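Local coordinates for decapping nuclease RAI1 (Candida albicans, PDB 5BUD), which removes NAD caps from the 5' ends of RNAs with the help of divalent metal ions, and stabilises and stimulates the exoribonuclease RAT1, at residues L221-I225 / L274-T278; A16-R21 / I210-G215; A76-L81 / I100-R104. One frame throughout, in Å; residues are numbered along the deposited sequence.

Contact 1. Residues L221-I225 / L274-T278; sequences LAGEI and LMGVT. With MN (manganese (II) ion), chain F.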
# COMPACT_ATOMS: atom_id res chain seq x y z
N LEU A 221 -1.40 -9.05 -5.49
CA LEU A 221 -0.95 -7.73 -5.00
C LEU A 221 0.24 -7.91 -4.10
O LEU A 221 0.21 -8.78 -3.21
CB LEU A 221 -2.03 -7.04 -4.15
CG LEU A 221 -3.40 -6.86 -4.79
CD1 LEU A 221 -4.35 -6.22 -3.79
CD2 LEU A 221 -3.33 -6.05 -6.07
N ALA A 222 1.26 -7.07 -4.30
CA ALA A 222 2.40 -7.02 -3.40
C ALA A 222 2.23 -5.82 -2.49
O ALA A 222 1.95 -4.73 -2.95
CB ALA A 222 3.71 -6.93 -4.18
N GLY A 223 2.38 -6.01 -1.18
CA GLY A 223 2.28 -4.91 -0.26
C GLY A 223 3.11 -5.10 0.97
O GLY A 223 3.32 -6.22 1.46
N GLU A 224 3.56 -3.99 1.50
CA GLU A 224 4.42 -3.99 2.64
C GLU A 224 3.57 -4.11 3.90
O GLU A 224 2.49 -3.54 3.97
CB GLU A 224 5.28 -2.75 2.60
CG GLU A 224 6.39 -2.69 3.62
CD GLU A 224 6.11 -1.66 4.70
OE1 GLU A 224 4.98 -1.13 4.72
OE2 GLU A 224 7.03 -1.40 5.50
N ILE A 225 4.04 -4.93 4.85
CA ILE A 225 3.30 -5.27 6.07
C ILE A 225 4.02 -4.64 7.26
O ILE A 225 5.23 -4.78 7.38
CB ILE A 225 3.18 -6.80 6.24
CG1 ILE A 225 2.36 -7.42 5.11
CG2 ILE A 225 2.60 -7.17 7.61
CD1 ILE A 225 0.93 -6.90 5.03
N LEU A 274 -7.84 -4.50 0.80
CA LEU A 274 -7.27 -5.11 -0.42
C LEU A 274 -6.28 -6.24 -0.09
O LEU A 274 -6.22 -7.25 -0.78
CB LEU A 274 -6.60 -4.04 -1.30
CG LEU A 274 -7.59 -3.17 -2.09
CD1 LEU A 274 -6.97 -1.86 -2.55
CD2 LEU A 274 -8.10 -3.93 -3.29
N MET A 275 -5.57 -6.08 1.01
CA MET A 275 -4.47 -6.95 1.39
C MET A 275 -4.87 -8.06 2.39
O MET A 275 -4.04 -8.86 2.75
CB MET A 275 -3.42 -6.08 2.04
CG MET A 275 -2.02 -6.55 1.85
SD MET A 275 -1.47 -6.60 0.13
CE MET A 275 -0.04 -7.54 0.63
N GLY A 276 -6.11 -8.06 2.86
CA GLY A 276 -6.50 -9.00 3.89
C GLY A 276 -5.97 -8.73 5.29
O GLY A 276 -5.94 -9.63 6.13
N VAL A 277 -5.58 -7.50 5.56
CA VAL A 277 -5.10 -7.11 6.88
C VAL A 277 -6.31 -6.74 7.76
O VAL A 277 -7.10 -5.86 7.40
CB VAL A 277 -4.13 -5.95 6.76
CG1 VAL A 277 -3.80 -5.40 8.13
CG2 VAL A 277 -2.85 -6.39 5.99
N THR A 278 -6.44 -7.39 8.92
CA THR A 278 -7.67 -7.33 9.73
C THR A 278 -7.57 -6.35 10.90
O THR A 278 -8.56 -6.09 11.58
CB THR A 278 -8.05 -8.71 10.30
OG1 THR A 278 -7.05 -9.16 11.23
CG2 THR A 278 -8.22 -9.70 9.21
MN MN F . 3.88 0.26 6.21
O HOH W 1 1.93 -0.98 5.09

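Contact 2. Residues A16-R21 / I210-G215; sequences ALKQPR and IRTGIG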
# COMPACT_ATOMS: atom_id res chain seq x y z
N ALA A 16 -19.07 -9.58 -5.28
CA ALA A 16 -18.60 -10.92 -5.01
C ALA A 16 -17.14 -10.77 -4.60
O ALA A 16 -16.29 -10.42 -5.42
CB ALA A 16 -18.75 -11.80 -6.24
N LEU A 17 -16.87 -11.01 -3.32
CA LEU A 17 -15.55 -10.79 -2.74
C LEU A 17 -14.90 -12.11 -2.40
O LEU A 17 -15.50 -12.96 -1.72
CB LEU A 17 -15.66 -9.95 -1.46
CG LEU A 17 -16.32 -8.59 -1.63
CD1 LEU A 17 -16.59 -7.95 -0.27
CD2 LEU A 17 -15.48 -7.68 -2.52
N LYS A 18 -13.66 -12.28 -2.84
CA LYS A 18 -12.91 -13.47 -2.56
C LYS A 18 -11.99 -13.18 -1.38
O LYS A 18 -11.61 -12.02 -1.17
CB LYS A 18 -12.11 -13.89 -3.78
CG LYS A 18 -12.89 -13.90 -5.09
CD LYS A 18 -14.29 -14.51 -4.97
CE LYS A 18 -14.80 -15.00 -6.32
NZ LYS A 18 -16.20 -14.55 -6.59
N GLN A 19 -11.68 -14.21 -0.60
CA GLN A 19 -10.89 -14.01 0.60
C GLN A 19 -9.45 -13.98 0.15
O GLN A 19 -9.07 -14.81 -0.66
CB GLN A 19 -11.11 -15.13 1.61
CG GLN A 19 -10.33 -14.90 2.90
CD GLN A 19 -11.15 -15.12 4.15
OE1 GLN A 19 -12.36 -14.88 4.16
NE2 GLN A 19 -10.49 -15.57 5.21
N PRO A 20 -8.67 -13.00 0.61
CA PRO A 20 -7.27 -13.01 0.15
C PRO A 20 -6.44 -14.08 0.86
O PRO A 20 -6.74 -14.42 2.01
CB PRO A 20 -6.75 -11.62 0.50
CG PRO A 20 -7.90 -10.88 1.10
CD PRO A 20 -8.92 -11.87 1.51
N ARG A 21 -5.38 -14.54 0.20
CA ARG A 21 -4.46 -15.53 0.78
C ARG A 21 -3.05 -15.14 0.40
O ARG A 21 -2.81 -14.80 -0.75
CB ARG A 21 -4.75 -16.93 0.24
CG ARG A 21 -6.18 -17.41 0.42
CD ARG A 21 -6.57 -17.50 1.90
NE ARG A 21 -7.80 -18.28 2.09
CZ ARG A 21 -8.56 -18.24 3.19
NH1 ARG A 21 -8.25 -17.45 4.21
NH2 ARG A 21 -9.64 -18.99 3.26
N ILE A 210 0.05 -11.50 -2.20
CA ILE A 210 -1.20 -12.19 -1.96
C ILE A 210 -1.95 -12.37 -3.27
O ILE A 210 -1.76 -11.61 -4.22
CB ILE A 210 -2.10 -11.43 -0.96
CG1 ILE A 210 -2.55 -10.07 -1.52
CG2 ILE A 210 -1.35 -11.18 0.34
CD1 ILE A 210 -3.93 -9.72 -1.09
N ARG A 211 -2.79 -13.40 -3.30
CA ARG A 211 -3.75 -13.62 -4.35
C ARG A 211 -5.14 -13.26 -3.76
O ARG A 211 -5.45 -13.65 -2.66
CB ARG A 211 -3.73 -15.09 -4.76
CG ARG A 211 -4.48 -15.45 -6.03
CD ARG A 211 -4.11 -16.87 -6.47
NE ARG A 211 -4.77 -17.32 -7.71
CZ ARG A 211 -6.00 -17.84 -7.77
NH1 ARG A 211 -6.76 -17.96 -6.68
NH2 ARG A 211 -6.49 -18.23 -8.94
N THR A 212 -5.94 -12.51 -4.50
CA THR A 212 -7.31 -12.16 -4.10
C THR A 212 -8.16 -12.06 -5.37
O THR A 212 -7.71 -12.41 -6.47
CB THR A 212 -7.34 -10.85 -3.27
OG1 THR A 212 -8.63 -10.63 -2.64
CG2 THR A 212 -6.95 -9.65 -4.14
N GLY A 213 -9.41 -11.64 -5.23
CA GLY A 213 -10.26 -11.51 -6.38
C GLY A 213 -11.44 -10.62 -6.06
O GLY A 213 -11.69 -10.31 -4.90
N ILE A 214 -12.13 -10.19 -7.11
CA ILE A 214 -13.42 -9.50 -6.99
C ILE A 214 -14.18 -9.78 -8.28
O ILE A 214 -13.57 -9.78 -9.36
CB ILE A 214 -13.28 -8.00 -6.72
CG1 ILE A 214 -14.66 -7.34 -6.60
CG2 ILE A 214 -12.43 -7.30 -7.79
CD1 ILE A 214 -14.59 -5.97 -5.97
N GLY A 215 -15.47 -10.10 -8.15
CA GLY A 215 -16.25 -10.59 -9.29
C GLY A 215 -15.58 -11.85 -9.81
O GLY A 215 -15.24 -12.74 -9.04

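Contact 3. Residues A76-L81 / I100-R104; sequences ADFNSL and IITFR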
# COMPACT_ATOMS: atom_id res chain seq x y z
N ALA A 76 8.09 1.53 -5.88
CA ALA A 76 7.78 0.11 -6.01
C ALA A 76 8.68 -0.51 -7.10
O ALA A 76 8.83 0.03 -8.20
CB ALA A 76 6.32 -0.11 -6.32
N ASP A 77 9.26 -1.66 -6.77
CA ASP A 77 10.32 -2.26 -7.55
C ASP A 77 9.86 -3.53 -8.25
O ASP A 77 9.84 -4.59 -7.66
CB ASP A 77 11.49 -2.58 -6.63
CG ASP A 77 12.69 -3.10 -7.38
OD1 ASP A 77 12.74 -2.91 -8.59
OD2 ASP A 77 13.57 -3.69 -6.76
N PHE A 78 9.48 -3.43 -9.51
CA PHE A 78 9.06 -4.64 -10.21
C PHE A 78 10.15 -5.68 -10.41
O PHE A 78 9.85 -6.90 -10.41
CB PHE A 78 8.35 -4.32 -11.53
CG PHE A 78 6.90 -4.71 -11.54
CD1 PHE A 78 6.54 -6.04 -11.67
CD2 PHE A 78 5.91 -3.78 -11.41
CE1 PHE A 78 5.21 -6.42 -11.67
CE2 PHE A 78 4.57 -4.15 -11.43
CZ PHE A 78 4.23 -5.47 -11.55
N ASN A 79 11.39 -5.25 -10.61
CA ASN A 79 12.52 -6.20 -10.72
C ASN A 79 12.51 -7.19 -9.59
O ASN A 79 12.49 -8.41 -9.82
CB ASN A 79 13.86 -5.46 -10.71
CG ASN A 79 15.02 -6.36 -11.08
OD1 ASN A 79 15.56 -7.08 -10.24
ND2 ASN A 79 15.43 -6.31 -12.35
N SER A 80 12.51 -6.69 -8.37
CA SER A 80 12.57 -7.55 -7.19
C SER A 80 11.30 -8.37 -7.03
O SER A 80 11.38 -9.54 -6.67
CB SER A 80 12.91 -6.76 -5.92
OG SER A 80 11.91 -5.81 -5.56
N LEU A 81 10.14 -7.81 -7.37
CA LEU A 81 8.92 -8.58 -7.26
C LEU A 81 8.96 -9.74 -8.24
O LEU A 81 8.63 -10.85 -7.89
CB LEU A 81 7.69 -7.69 -7.50
CG LEU A 81 6.32 -8.40 -7.60
CD1 LEU A 81 6.00 -9.25 -6.38
CD2 LEU A 81 5.22 -7.38 -7.84
N ILE A 100 -4.31 -10.14 -13.11
CA ILE A 100 -3.55 -8.90 -12.87
C ILE A 100 -2.45 -9.16 -11.84
O ILE A 100 -2.67 -9.84 -10.86
CB ILE A 100 -4.52 -7.81 -12.39
CG1 ILE A 100 -5.50 -7.46 -13.50
CG2 ILE A 100 -3.76 -6.55 -11.97
CD1 ILE A 100 -6.52 -6.40 -13.11
N ILE A 101 -1.26 -8.63 -12.08
CA ILE A 101 -0.22 -8.66 -11.08
C ILE A 101 0.25 -7.24 -10.85
O ILE A 101 0.67 -6.58 -11.80
CB ILE A 101 0.94 -9.56 -11.50
CG1 ILE A 101 0.47 -11.02 -11.54
CG2 ILE A 101 2.14 -9.41 -10.57
CD1 ILE A 101 1.51 -11.94 -12.18
N THR A 102 0.18 -6.78 -9.61
CA THR A 102 0.47 -5.39 -9.33
C THR A 102 0.83 -5.13 -7.88
O THR A 102 0.95 -6.04 -7.08
CB THR A 102 -0.69 -4.45 -9.82
OG1 THR A 102 -0.26 -3.07 -9.85
CG2 THR A 102 -1.91 -4.62 -9.01
N PHE A 103 1.08 -3.87 -7.54
CA PHE A 103 1.30 -3.50 -6.15
C PHE A 103 -0.02 -3.02 -5.53
O PHE A 103 -0.86 -2.39 -6.19
CB PHE A 103 2.38 -2.44 -6.05
CG PHE A 103 3.74 -2.94 -6.42
CD1 PHE A 103 4.18 -2.88 -7.74
CD2 PHE A 103 4.59 -3.44 -5.45
CE1 PHE A 103 5.46 -3.33 -8.07
CE2 PHE A 103 5.86 -3.90 -5.79
CZ PHE A 103 6.28 -3.85 -7.10
N ARG A 104 -0.21 -3.33 -4.26
CA ARG A 104 -1.42 -2.91 -3.54
C ARG A 104 -1.67 -1.41 -3.52
O ARG A 104 -2.83 -1.00 -3.56
CB ARG A 104 -1.43 -3.44 -2.10
CG ARG A 104 -0.59 -2.62 -1.16
CD ARG A 104 -1.37 -2.18 0.08
NE ARG A 104 -0.41 -1.49 0.93
CZ ARG A 104 0.22 -2.00 1.99
NH1 ARG A 104 -0.01 -3.24 2.45
NH2 ARG A 104 1.10 -1.22 2.60

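Contact 1. Residues L221-I225 / L274-T278
Met-275, in the C-terminal part of helix 255-275, reaches across to Gly-223 in the middle of strand 217-228 and illustrates how a flexible thioether can bridge a helix end and a strand. Its CB rests on CG2 of Val-277 in its own segment, 4.0 Å away. CG comes next, with CD1 of Ile-225 at 4.4 Å. The chain then bends at chi2 (62°), which carries SD to the strand, 4.3 Å from CB of Leu-221. Finally the methyl CE lies against the backbone of Gly-223, 3.4 Å from its N; a residue without a side chain lets sulfur and methyl settle directly on the main chain. Two aliphatic contacts flank this one. CD1 of Leu-221 touches CB of Leu-274 at 4.0 Å, the two side chains meeting at a slant, while the side chains of Ile-225 and Val-277 run in opposite senses, with CD1 of the isoleucine 3.9 Å from CG2 of the valine. No hydrogen bond joins the segments, so the buried joint rests on apolar packing. Gly-276, with a positive phi of 73°, ends the helix in a Schellman motif and turns the chain toward Val-277. On the other side of the strand Glu-224 points away from the helix, and its OE1 binds manganese at 2.3 Å. A water that also ligates the metal donates a hydrogen bond to Glu-224 O; Asp-226 and an RNA phosphate share the same ion. A helix packed behind a strand that carries acidic metal ligands is characteristic of the PD-(D/E)XK nuclease core.

Contact 2. Residues A16-R21 / I210-G215
An antiparallel pairing at the start of strand 21-28 brings Ala-16 to Arg-21 alongside Ile-210 to Gly-215 of strand 205-214, and shows how two separate bridged regions can be joined through a shift of one residue. At one end Arg-21 and Arg-211 form a hydrogen-bonded pair: Arg-21 N donates to Arg-211 O at 3.0 Å, and Arg-211 N returns a bond to Arg-21 O at 2.9 Å. At the other end Gly-215 N binds Ala-16 O at 2.9 Å, followed by a weak bond from Lys-18 N to Gly-213 O at 3.5 Å. Between them the register slips, and Pro-20, which has no N-H to offer, runs alongside Thr-212 in the same sense, with CB of the proline 3.8 Å from OG1 of the threonine. Gly-213 N is buried by the contact and has no partner in the model.

Lys-18 folds over Gly-213, its CG above the glycine backbone. Bends at chi2 and chi4 bring NZ to Gly-215 O at 3.2 Å, tilted 26° from the carbonyl plane. CD2 of Leu-17 lies beside CD1 of Ile-214 at 4.0 Å, Leu-17 against Phe-273 of helix 255-275 and Ile-214 against Tyr-329 and Val-333 of helix 322-339. Ile-210 holds CG1 between its backbone N and carbonyl carbon (chi1 65°), and CD1 thereby meets Pro-20 CB. The two arginines share one face of the sheet but part company at their tips: Gln-19 CG lies over one face of the Arg-21 guanidinium, toward its rim, whereas Arg-211 NH2 bonds to Ser-97 OG. The whole is an antiparallel pairing, interrupted by a register shift, that continues strand 21-28 backwards along strand 205-214 of the nuclease fold.

Contact 3. Residues A76-L81 / I100-R104
The nearest CA atoms are those of Ala-76, just ahead of helix 78-92, and Phe-103, at the end of strand 100-103, 7.4 Å apart. The phenyl ring of Phe-103 fills this interval, a compact example of one aromatic being enclosed from several directions. With CG opposite its carbonyl carbon (chi1 -68°), the ring reaches toward the helix. CB of Ala-76 sits almost squarely over one face, 3.5 Å from the ring centroid and 2° off the normal. The opposite face receives CD2 of Leu-81, 4.1 Å from the centroid and offset toward the rim; both are CH-pi contacts. At the rim, in the ring plane, Asp-77 O lies 3.7 Å from CZ.

Phe-78 completes the enclosure with a T-shaped stack: the edge of Phe-103 is directed at its face, the centroids are 5.1 Å apart and the planes stand at 86°. Beyond, Phe-78 turns the edge of its ring to Ile-101 O, 3.7 Å from CZ. Asp-77 and Phe-103 each occupy an N-cap position, and the whole is packing of helix 78-92 on the sheet of the PD-(D/E)XK nuclease fold, through a strand next to the one that carries metal ligands.

How the contacts relate
Strand 217-228 ties the three contacts together. Its neighbour on one side is strand 205-214 of contact 2, where Ile-210 O probably accepts a hydrogen bond from Leu-221 N (2.9 Å), and CD1 of Ile-210 packs on Leu-274 and Met-275. On the other side is strand 100-103 of contact 3: Ala-222 O lies 2.9 Å from Arg-104 N, and Glu-224 O is also 2.9 Å from Arg-104 NH1, both probable hydrogen bonds. Contact 1 lies about 12 Å from contact 2 and 13 Å from contact 3, centre to centre; contacts 2 and 3 do not touch. Only contact 1 holds a metal ligand; the side chains of Phe-103 and Ile-210 stay about 12 and 14 Å from bound manganese.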